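Local coordinates for protein TRAP-T family transporter, DctP (Periplasmic binding) subunit (Sulfitobacter sp. NAS-14.1, PDB 4PF8) that binds beta-D-galacturonate as the periplasmic solute-binding subunit of a TRAP transporter, probably handing the sugar acid to its membrane partners for uptake, at residues I74-L77 with I81-F84; S147-V152 with P210-T215; M164-M169 with G176-M181. All coordinates share one frame; numbering follows the deposited sequence.

Interaction 1. Residues I74-L77 with I81-F84; sequences IEQL and IMDF
The turn that leads from helix 70-79 into strand 84-88 of the five-stranded sheet is closed where Gln-76 and Leu-77 meet Ile-81 and Met-82. The backbone oxygen Gln-76 O accepts two bonds, Ile-81 N lying 2.9 Å and Met-82 N 3.3 Å from it. Both donors come from the same face of the carbonyl plane, but Ile-81 N is tilted only 24° from it, whereas Met-82 N sits well above it. A CA-H...O contact adds to this, Leu-77 CA standing 3.5 Å from Met-82 O.

The extended Gln-76 side chain runs across Ile-81 at about a right angle, OE1 lying 3.7 Å from Ile-81 CG2. Selenomethionine Met-82 bends at chi2 and chi3 (75° and 68°), which curls its methyl back until CE is 3.3 Å from Gln-76 OE1. The other end of the amide, NE2, bonds to Leu-67 O, which fixes how the amide is turned. Leu-77 CD1 lies 3.6 Å from Phe-84 CA, where the strand begins; Phe-84 points its CB away, and its ring touches helix 37-52. Met-82 O is buried with no conventional hydrogen-bond partner, so the CA-H of Leu-77 is probably a modest compensation, while Gln-76 O, held mainly by Ile-81 N and less favourably by Met-82 N, ties helix end to strand.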
loop_
_atom_site.group_PDB
_atom_site.type_symbol
_atom_site.label_atom_id
_atom_site.label_comp_id
_atom_site.label_asym_id
_atom_site.label_seq_id
_atom_site.Cartn_x
_atom_site.Cartn_y
_atom_site.Cartn_z
ATOM N N ILE A 74 3.494 -10.094 7.069
ATOM C CA ILE A 74 2.576 -10.878 6.272
ATOM C C ILE A 74 2.800 -12.353 6.569
ATOM O O ILE A 74 1.853 -13.129 6.730
ATOM C CB ILE A 74 2.761 -10.605 4.766
ATOM C CG1 ILE A 74 2.237 -9.208 4.426
ATOM C CG2 ILE A 74 2.037 -11.676 3.939
ATOM C CD1 ILE A 74 2.753 -8.638 3.103
ATOM N N GLU A 75 4.068 -12.754 6.646
ATOM C CA GLU A 75 4.392 -14.144 6.968
ATOM C C GLU A 75 3.864 -14.514 8.366
ATOM O O GLU A 75 3.294 -15.595 8.568
ATOM C CB GLU A 75 5.903 -14.361 6.896
ATOM C CG GLU A 75 6.345 -15.769 7.264
ATOM C CD GLU A 75 6.109 -16.777 6.147
ATOM O OE1 GLU A 75 5.529 -16.399 5.091
ATOM O OE2 GLU A 75 6.516 -17.954 6.334
ATOM N N GLN A 76 4.052 -13.621 9.332
ATOM C CA GLN A 76 3.526 -13.883 10.677
ATOM C C GLN A 76 2.022 -14.094 10.648
ATOM O O GLN A 76 1.488 -14.951 11.351
ATOM C CB GLN A 76 3.824 -12.731 11.623
ATOM C CG GLN A 76 5.286 -12.537 11.965
ATOM C CD GLN A 76 5.469 -11.338 12.865
ATOM O OE1 GLN A 76 4.745 -11.184 13.856
ATOM N NE2 GLN A 76 6.420 -10.480 12.532
ATOM N N LEU A 77 1.315 -13.278 9.877
ATOM C CA LEU A 77 -0.137 -13.354 9.849
ATOM C C LEU A 77 -0.599 -14.667 9.237
ATOM O O LEU A 77 -1.511 -15.323 9.750
ATOM C CB LEU A 77 -0.716 -12.148 9.092
ATOM C CG LEU A 77 -2.245 -12.100 9.219
ATOM C CD1 LEU A 77 -2.752 -10.765 9.760
ATOM C CD2 LEU A 77 -2.883 -12.442 7.889
ATOM N N ILE A 81 0.716 -16.111 13.909
ATOM C CA ILE A 81 1.523 -15.448 14.921
ATOM C C ILE A 81 1.034 -14.028 15.155
ATOM O O ILE A 81 1.177 -13.485 16.251
ATOM C CB ILE A 81 3.011 -15.362 14.421
ATOM C CG1 ILE A 81 3.621 -16.755 14.371
ATOM C CG2 ILE A 81 3.845 -14.473 15.326
ATOM C CD1 ILE A 81 4.970 -16.782 13.708
HETATM N N MSE A 82 0.502 -13.422 14.094
HETATM C CA MSE A 82 -0.096 -12.097 14.123
HETATM C C MSE A 82 -1.567 -12.315 13.823
HETATM O O MSE A 82 -1.883 -13.081 12.920
HETATM C CB MSE A 82 0.495 -11.210 13.024
HETATM C CG MSE A 82 -0.039 -9.816 13.034
HETATM SE SE MSE A 82 0.740 -8.816 14.500
HETATM C CE MSE A 82 2.530 -8.787 13.789
ATOM N N ASP A 83 -2.474 -11.677 14.564
ATOM C CA ASP A 83 -3.893 -11.946 14.338
ATOM C C ASP A 83 -4.545 -11.105 13.263
ATOM O O ASP A 83 -5.398 -11.589 12.538
ATOM C CB ASP A 83 -4.666 -11.771 15.643
ATOM C CG ASP A 83 -4.148 -12.692 16.712
ATOM O OD1 ASP A 83 -4.353 -13.918 16.559
ATOM O OD2 ASP A 83 -3.473 -12.205 17.657
ATOM N N PHE A 84 -4.173 -9.840 13.200
ATOM C CA PHE A 84 -4.718 -8.948 12.177
ATOM C C PHE A 84 -3.717 -7.892 11.780
ATOM O O PHE A 84 -2.696 -7.698 12.428
ATOM C CB PHE A 84 -6.067 -8.334 12.609
ATOM C CG PHE A 84 -6.002 -7.346 13.754
ATOM C CD1 PHE A 84 -5.794 -7.766 15.066
ATOM C CD2 PHE A 84 -6.231 -5.998 13.525
ATOM C CE1 PHE A 84 -5.762 -6.857 16.121
ATOM C CE2 PHE A 84 -6.212 -5.085 14.583
ATOM C CZ PHE A 84 -5.980 -5.530 15.884
#

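Interaction 2. Residues S147-V152 with P210-T215; sequences SFYNSV and PSYEST
Aromatic stacking carries the contact between Tyr-149 of strand 146-150 and Tyr-212 of helix 209-214. The rings form an offset stack, centroids 4.3 Å apart and planes at 30°. Tyr-212 CD1 lies over the centre of the Tyr-149 ring, 3.2 Å above its plane, and Tyr-212 CE1 comes within 3.3 Å of Tyr-149 CG. The two side chains run antiparallel to one another, which sends their hydroxyls to different ends of the stack. Tyr-149 CB points toward the helix, and chi1 of 46° lays the ring with one face against Tyr-212.

Polar bonds anchor the rings at their hydroxyls and shape the two backbones. Tyr-149 OH is hydrogen-bonded to His-217 ND1, and Tyr-212 OH to Ala-221 O. At the end of the helix and just past it, Ser-214 OG donates to Pro-210 O at 2.8 Å and Thr-215 OG1 to Ser-211 O at 2.7 Å. At the strand's end, Asn-150 OD1 accepts from Val-152 N, an Asx turn.

Across the interface, then, cohesion is dispersive and aromatic; the hydroxyl bonds anchor each ring's far end, stacking limits its rotation, and the pair joins the four-stranded sheet to the helix bearing pocket residue Ser-211.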
loop_
_atom_site.group_PDB
_atom_site.type_symbol
_atom_site.label_atom_id
_atom_site.label_comp_id
_atom_site.label_asym_id
_atom_site.label_seq_id
_atom_site.Cartn_x
_atom_site.Cartn_y
_atom_site.Cartn_z
ATOM N N SER A 147 3.681 8.818 -5.801
ATOM C CA SER A 147 4.413 9.730 -6.682
ATOM C C SER A 147 5.859 9.837 -6.223
ATOM O O SER A 147 6.167 9.615 -5.048
ATOM C CB SER A 147 3.781 11.119 -6.670
ATOM O OG SER A 147 2.499 11.078 -7.276
ATOM N N PHE A 148 6.751 10.177 -7.150
ATOM C CA PHE A 148 8.173 10.269 -6.824
ATOM C C PHE A 148 8.526 11.472 -5.983
ATOM O O PHE A 148 8.035 12.574 -6.230
ATOM C CB PHE A 148 9.016 10.322 -8.107
ATOM C CG PHE A 148 9.085 9.010 -8.832
ATOM C CD1 PHE A 148 9.802 7.955 -8.314
ATOM C CD2 PHE A 148 8.421 8.833 -10.037
ATOM C CE1 PHE A 148 9.853 6.733 -8.970
ATOM C CE2 PHE A 148 8.470 7.630 -10.696
ATOM C CZ PHE A 148 9.186 6.573 -10.168
ATOM N N TYR A 149 9.438 11.273 -5.029
ATOM C CA TYR A 149 10.098 12.376 -4.368
ATOM C C TYR A 149 11.582 12.124 -4.341
ATOM O O TYR A 149 12.025 10.984 -4.260
ATOM C CB TYR A 149 9.552 12.608 -2.957
ATOM C CG TYR A 149 9.379 11.399 -2.076
ATOM C CD1 TYR A 149 10.397 10.985 -1.219
ATOM C CD2 TYR A 149 8.182 10.698 -2.056
ATOM C CE1 TYR A 149 10.218 9.928 -0.367
ATOM C CE2 TYR A 149 8.000 9.639 -1.222
ATOM C CZ TYR A 149 9.000 9.250 -0.383
ATOM O OH TYR A 149 8.785 8.196 0.497
ATOM N N ASN A 150 12.358 13.196 -4.423
ATOM C CA ASN A 150 13.796 13.051 -4.379
ATOM C C ASN A 150 14.485 14.326 -3.936
ATOM O O ASN A 150 13.861 15.375 -3.823
ATOM C CB ASN A 150 14.324 12.535 -5.723
ATOM C CG ASN A 150 14.404 13.604 -6.781
ATOM O OD1 ASN A 150 15.468 14.193 -6.995
ATOM N ND2 ASN A 150 13.302 13.837 -7.478
ATOM N N SER A 151 15.782 14.223 -3.677
ATOM C CA SER A 151 16.576 15.357 -3.186
ATOM C C SER A 151 17.407 16.027 -4.259
ATOM O O SER A 151 18.183 16.924 -3.949
ATOM C CB SER A 151 17.507 14.867 -2.077
ATOM O OG SER A 151 18.396 13.882 -2.571
ATOM N N VAL A 152 17.252 15.598 -5.501
ATOM C CA VAL A 152 18.108 16.057 -6.605
ATOM C C VAL A 152 17.440 17.113 -7.515
ATOM O O VAL A 152 17.968 18.216 -7.693
ATOM C CB VAL A 152 18.551 14.849 -7.467
ATOM C CG1 VAL A 152 19.449 15.308 -8.641
ATOM C CG2 VAL A 152 19.278 13.834 -6.631
ATOM N N PRO A 210 0.384 11.407 2.413
ATOM C CA PRO A 210 0.494 11.188 3.863
ATOM C C PRO A 210 1.727 10.382 4.308
ATOM O O PRO A 210 2.290 10.632 5.374
ATOM C CB PRO A 210 -0.804 10.447 4.188
ATOM C CG PRO A 210 -1.780 10.950 3.143
ATOM C CD PRO A 210 -0.927 10.975 1.898
ATOM N N SER A 211 2.144 9.426 3.502
ATOM C CA SER A 211 3.361 8.661 3.819
ATOM C C SER A 211 4.605 9.526 3.718
ATOM O O SER A 211 5.459 9.486 4.570
ATOM C CB SER A 211 3.504 7.454 2.891
ATOM O OG SER A 211 2.584 6.419 3.225
ATOM N N TYR A 212 4.692 10.294 2.641
ATOM C CA TYR A 212 5.818 11.208 2.390
ATOM C C TYR A 212 5.951 12.233 3.509
ATOM O O TYR A 212 7.062 12.574 3.928
ATOM C CB TYR A 212 5.557 11.863 1.028
ATOM C CG TYR A 212 6.475 12.961 0.575
ATOM C CD1 TYR A 212 7.845 12.796 0.522
ATOM C CD2 TYR A 212 5.943 14.150 0.091
ATOM C CE1 TYR A 212 8.655 13.804 0.064
ATOM C CE2 TYR A 212 6.750 15.166 -0.366
ATOM C CZ TYR A 212 8.082 14.979 -0.407
ATOM O OH TYR A 212 8.852 16.022 -0.874
ATOM N N GLU A 213 4.810 12.722 3.992
ATOM C CA GLU A 213 4.765 13.695 5.079
ATOM C C GLU A 213 4.990 13.084 6.466
ATOM O O GLU A 213 5.836 13.569 7.221
ATOM C CB GLU A 213 3.406 14.420 5.049
ATOM C CG GLU A 213 3.223 15.450 6.141
ATOM C CD GLU A 213 2.473 14.882 7.320
ATOM O OE1 GLU A 213 1.425 14.226 7.092
ATOM O OE2 GLU A 213 2.933 15.080 8.461
ATOM N N SER A 214 4.243 12.028 6.805
ATOM C CA SER A 214 4.221 11.516 8.177
ATOM C C SER A 214 5.562 10.944 8.608
ATOM O O SER A 214 5.873 10.914 9.796
ATOM C CB SER A 214 3.114 10.474 8.356
ATOM O OG SER A 214 3.318 9.327 7.579
ATOM N N THR A 215 6.343 10.498 7.630
ATOM C CA THR A 215 7.655 9.884 7.862
ATOM C C THR A 215 8.781 10.904 7.879
ATOM O O THR A 215 9.943 10.548 8.100
ATOM C CB THR A 215 8.000 8.919 6.752
ATOM O OG1 THR A 215 7.980 9.631 5.507
ATOM C CG2 THR A 215 7.029 7.738 6.725
#

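Interaction 3. Residues M164-M169 with G176-M181; sequences MKVRVM and GMIESM. With GTR (beta-D-galactopyranuronic acid), chain D.
Ile-178 of helix 172-179 packs against Val-166 and Val-168, two valines whose side chains leave the same side of strand 165-168. Here the fit is close: Val-168 CG1 lies 3.6 Å from Ile-178 CG1, the two side chains passing head to tail, while Val-166 CG1 meets Ile-178 CD1 at 3.9 Å. With CG1 beside its backbone N (chi1 -62°) and a further bend at chi2, Ile-178 spreads over both valines, CG1 against Val-168 and CD1 against Val-166. All three residues are buried, and no hydrogen bond crosses between strand and helix.

The outer margins are looser. Lys-165 points its CB away from the helix and is exposed, as is Glu-179; Ser-180, partly exposed, turns its OG back to Gly-176 O (2.8 Å).

On the strand's other side the contact is polar. Arg-167 meets the galacturonate carboxylate edge-on through paired hydrogen bonds, probably reinforced by opposite charges: NH1 to GTR O6A is 2.8 Å and NH2 to GTR O6B 2.9 Å, with N-H...O angles of 178° and 177°. Met-188 O accepts from NE and helps to hold the guanidinium in place. Selenomethionine Met-169 brings SE to 3.3 Å from GTR O4.

The contact belongs to the beta-alpha-beta unit of strand 165-168, helix 172-179 and strand 184-187; strand 146-150 also packs against this helix, and Phe-174 of the helix touches Val-168.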
loop_
_atom_site.group_PDB
_atom_site.type_symbol
_atom_site.label_atom_id
_atom_site.label_comp_id
_atom_site.label_asym_id
_atom_site.label_seq_id
_atom_site.Cartn_x
_atom_site.Cartn_y
_atom_site.Cartn_z
HETATM N N MSE A 164 19.105 7.854 -11.326
HETATM C CA MSE A 164 18.666 8.153 -9.959
HETATM C C MSE A 164 18.616 6.890 -9.125
HETATM O O MSE A 164 18.152 5.862 -9.599
HETATM C CB MSE A 164 17.286 8.800 -9.977
HETATM C CG MSE A 164 16.815 9.360 -8.663
HETATM SE SE MSE A 164 15.280 10.542 -8.977
HETATM C CE MSE A 164 16.113 12.033 -9.810
ATOM N N LYS A 165 19.042 6.993 -7.868
ATOM C CA LYS A 165 18.954 5.868 -6.948
ATOM C C LYS A 165 17.644 5.972 -6.178
ATOM O O LYS A 165 17.442 6.889 -5.388
ATOM C CB LYS A 165 20.138 5.845 -5.974
ATOM C CG LYS A 165 21.473 5.511 -6.620
ATOM C CD LYS A 165 22.633 5.646 -5.639
ATOM C CE LYS A 165 23.922 5.209 -6.306
ATOM N NZ LYS A 165 25.130 5.588 -5.513
ATOM N N VAL A 166 16.732 5.047 -6.450
ATOM C CA VAL A 166 15.365 5.136 -5.956
ATOM C C VAL A 166 15.062 3.904 -5.104
ATOM O O VAL A 166 15.249 2.776 -5.545
ATOM C CB VAL A 166 14.356 5.199 -7.128
ATOM C CG1 VAL A 166 12.930 5.374 -6.592
ATOM C CG2 VAL A 166 14.685 6.354 -8.092
ATOM N N ARG A 167 14.608 4.139 -3.880
ATOM C CA ARG A 167 14.152 3.031 -3.043
ATOM C C ARG A 167 12.786 2.586 -3.543
ATOM O O ARG A 167 11.954 3.411 -3.909
ATOM C CB ARG A 167 14.033 3.457 -1.587
ATOM C CG ARG A 167 13.400 2.421 -0.694
ATOM C CD ARG A 167 11.886 2.617 -0.596
ATOM N NE ARG A 167 11.281 1.613 0.277
ATOM C CZ ARG A 167 9.986 1.570 0.582
ATOM N NH1 ARG A 167 9.132 2.466 0.100
ATOM N NH2 ARG A 167 9.538 0.624 1.372
ATOM N N VAL A 168 12.572 1.273 -3.537
ATOM C CA VAL A 168 11.273 0.700 -3.820
ATOM C C VAL A 168 10.886 -0.278 -2.700
ATOM O O VAL A 168 11.736 -0.682 -1.900
ATOM C CB VAL A 168 11.261 -0.027 -5.163
ATOM C CG1 VAL A 168 11.472 0.980 -6.286
ATOM C CG2 VAL A 168 12.301 -1.134 -5.229
HETATM N N MSE A 169 9.608 -0.623 -2.660
HETATM C CA MSE A 169 9.110 -1.692 -1.791
HETATM C C MSE A 169 9.600 -3.047 -2.274
HETATM O O MSE A 169 10.140 -3.188 -3.370
HETATM C CB MSE A 169 7.577 -1.739 -1.827
HETATM C CG MSE A 169 6.906 -0.638 -1.156
HETATM SE SE MSE A 169 4.996 -1.032 -1.065
HETATM C CE MSE A 169 4.380 -0.348 -2.770
ATOM N N GLY A 176 11.596 -3.427 -11.787
ATOM C CA GLY A 176 11.407 -3.311 -13.224
ATOM C C GLY A 176 10.898 -1.933 -13.628
ATOM O O GLY A 176 11.293 -1.377 -14.653
HETATM N N MSE A 177 10.019 -1.367 -12.820
HETATM C CA MSE A 177 9.472 -0.044 -13.077
HETATM C C MSE A 177 10.570 1.018 -13.115
HETATM O O MSE A 177 10.621 1.843 -14.031
HETATM C CB MSE A 177 8.453 0.275 -11.986
HETATM C CG MSE A 177 8.005 1.706 -11.895
HETATM SE SE MSE A 177 6.628 1.796 -10.507
HETATM C CE MSE A 177 5.800 0.162 -10.992
ATOM N N ILE A 178 11.442 1.003 -12.120
ATOM C CA ILE A 178 12.516 1.986 -12.028
ATOM C C ILE A 178 13.542 1.758 -13.142
ATOM O O ILE A 178 14.010 2.714 -13.785
ATOM C CB ILE A 178 13.198 1.922 -10.649
ATOM C CG1 ILE A 178 12.213 2.257 -9.547
ATOM C CG2 ILE A 178 14.363 2.867 -10.559
ATOM C CD1 ILE A 178 11.534 3.547 -9.730
ATOM N N GLU A 179 13.893 0.503 -13.390
ATOM C CA GLU A 179 14.868 0.175 -14.434
ATOM C C GLU A 179 14.364 0.583 -15.822
ATOM O O GLU A 179 15.146 0.986 -16.702
ATOM C CB GLU A 179 15.210 -1.328 -14.394
ATOM C CG GLU A 179 16.047 -1.689 -13.195
ATOM C CD GLU A 179 16.514 -3.134 -13.177
ATOM O OE1 GLU A 179 17.353 -3.444 -12.304
ATOM O OE2 GLU A 179 16.045 -3.953 -14.005
ATOM N N SER A 180 13.059 0.476 -16.040
ATOM C CA SER A 180 12.496 0.814 -17.340
ATOM C C SER A 180 12.646 2.305 -17.609
ATOM O O SER A 180 12.557 2.740 -18.760
ATOM C CB SER A 180 11.029 0.409 -17.389
ATOM O OG SER A 180 10.903 -1.005 -17.448
HETATM N N MSE A 181 12.895 3.099 -16.569
HETATM C CA MSE A 181 13.171 4.526 -16.781
HETATM C C MSE A 181 14.628 4.868 -16.577
HETATM O O MSE A 181 15.002 6.044 -16.537
HETATM C CB MSE A 181 12.300 5.367 -15.872
HETATM C CG MSE A 181 10.822 5.227 -16.214
HETATM SE SE MSE A 181 9.749 6.317 -15.067
HETATM C CE MSE A 181 9.975 5.404 -13.458
HETATM C C1 GTR D . 2.766 3.113 2.177
HETATM C C2 GTR D . 1.945 1.940 2.600
HETATM C C3 GTR D . 2.781 1.126 3.571
HETATM C C4 GTR D . 4.071 0.646 2.921
HETATM C C5 GTR D . 4.790 1.900 2.436
HETATM C C6 GTR D . 6.059 1.526 1.678
HETATM O O1 GTR D . 2.042 3.907 1.186
HETATM O O2 GTR D . 0.764 2.450 3.277
HETATM O O3 GTR D . 2.007 -0.051 3.891
HETATM O O4 GTR D . 3.719 -0.189 1.804
HETATM O O5 GTR D . 3.949 2.690 1.570
HETATM O O6A GTR D . 6.377 2.303 0.738
HETATM O O6B GTR D . 6.765 0.586 2.107
#

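Interactions 2 and 3 form one neighbourhood, their centres 15 Å apart, with interaction 3 nested in the chain between the segments of interaction 2. They meet chiefly through Phe-148, whose CZ is 3.6 Å from Met-181 CE and whose CE1 is 3.7 Å from Ile-178 CD1; Asn-150 OD1 also touches Met-164 CE (3.6 Å). Interaction 1 stands apart, its centre 28 Å and 29 Å from those of interactions 2 and 3. Bound galacturonate lies between these regions: Arg-167 and Met-169 of interaction 3 touch it, Ser-211 of interaction 2 makes a weak hydrogen bond to O1, and the Leu-77 side chain remains about 13 Å away, although Gln-70 from helix 70-79 binds the ligand.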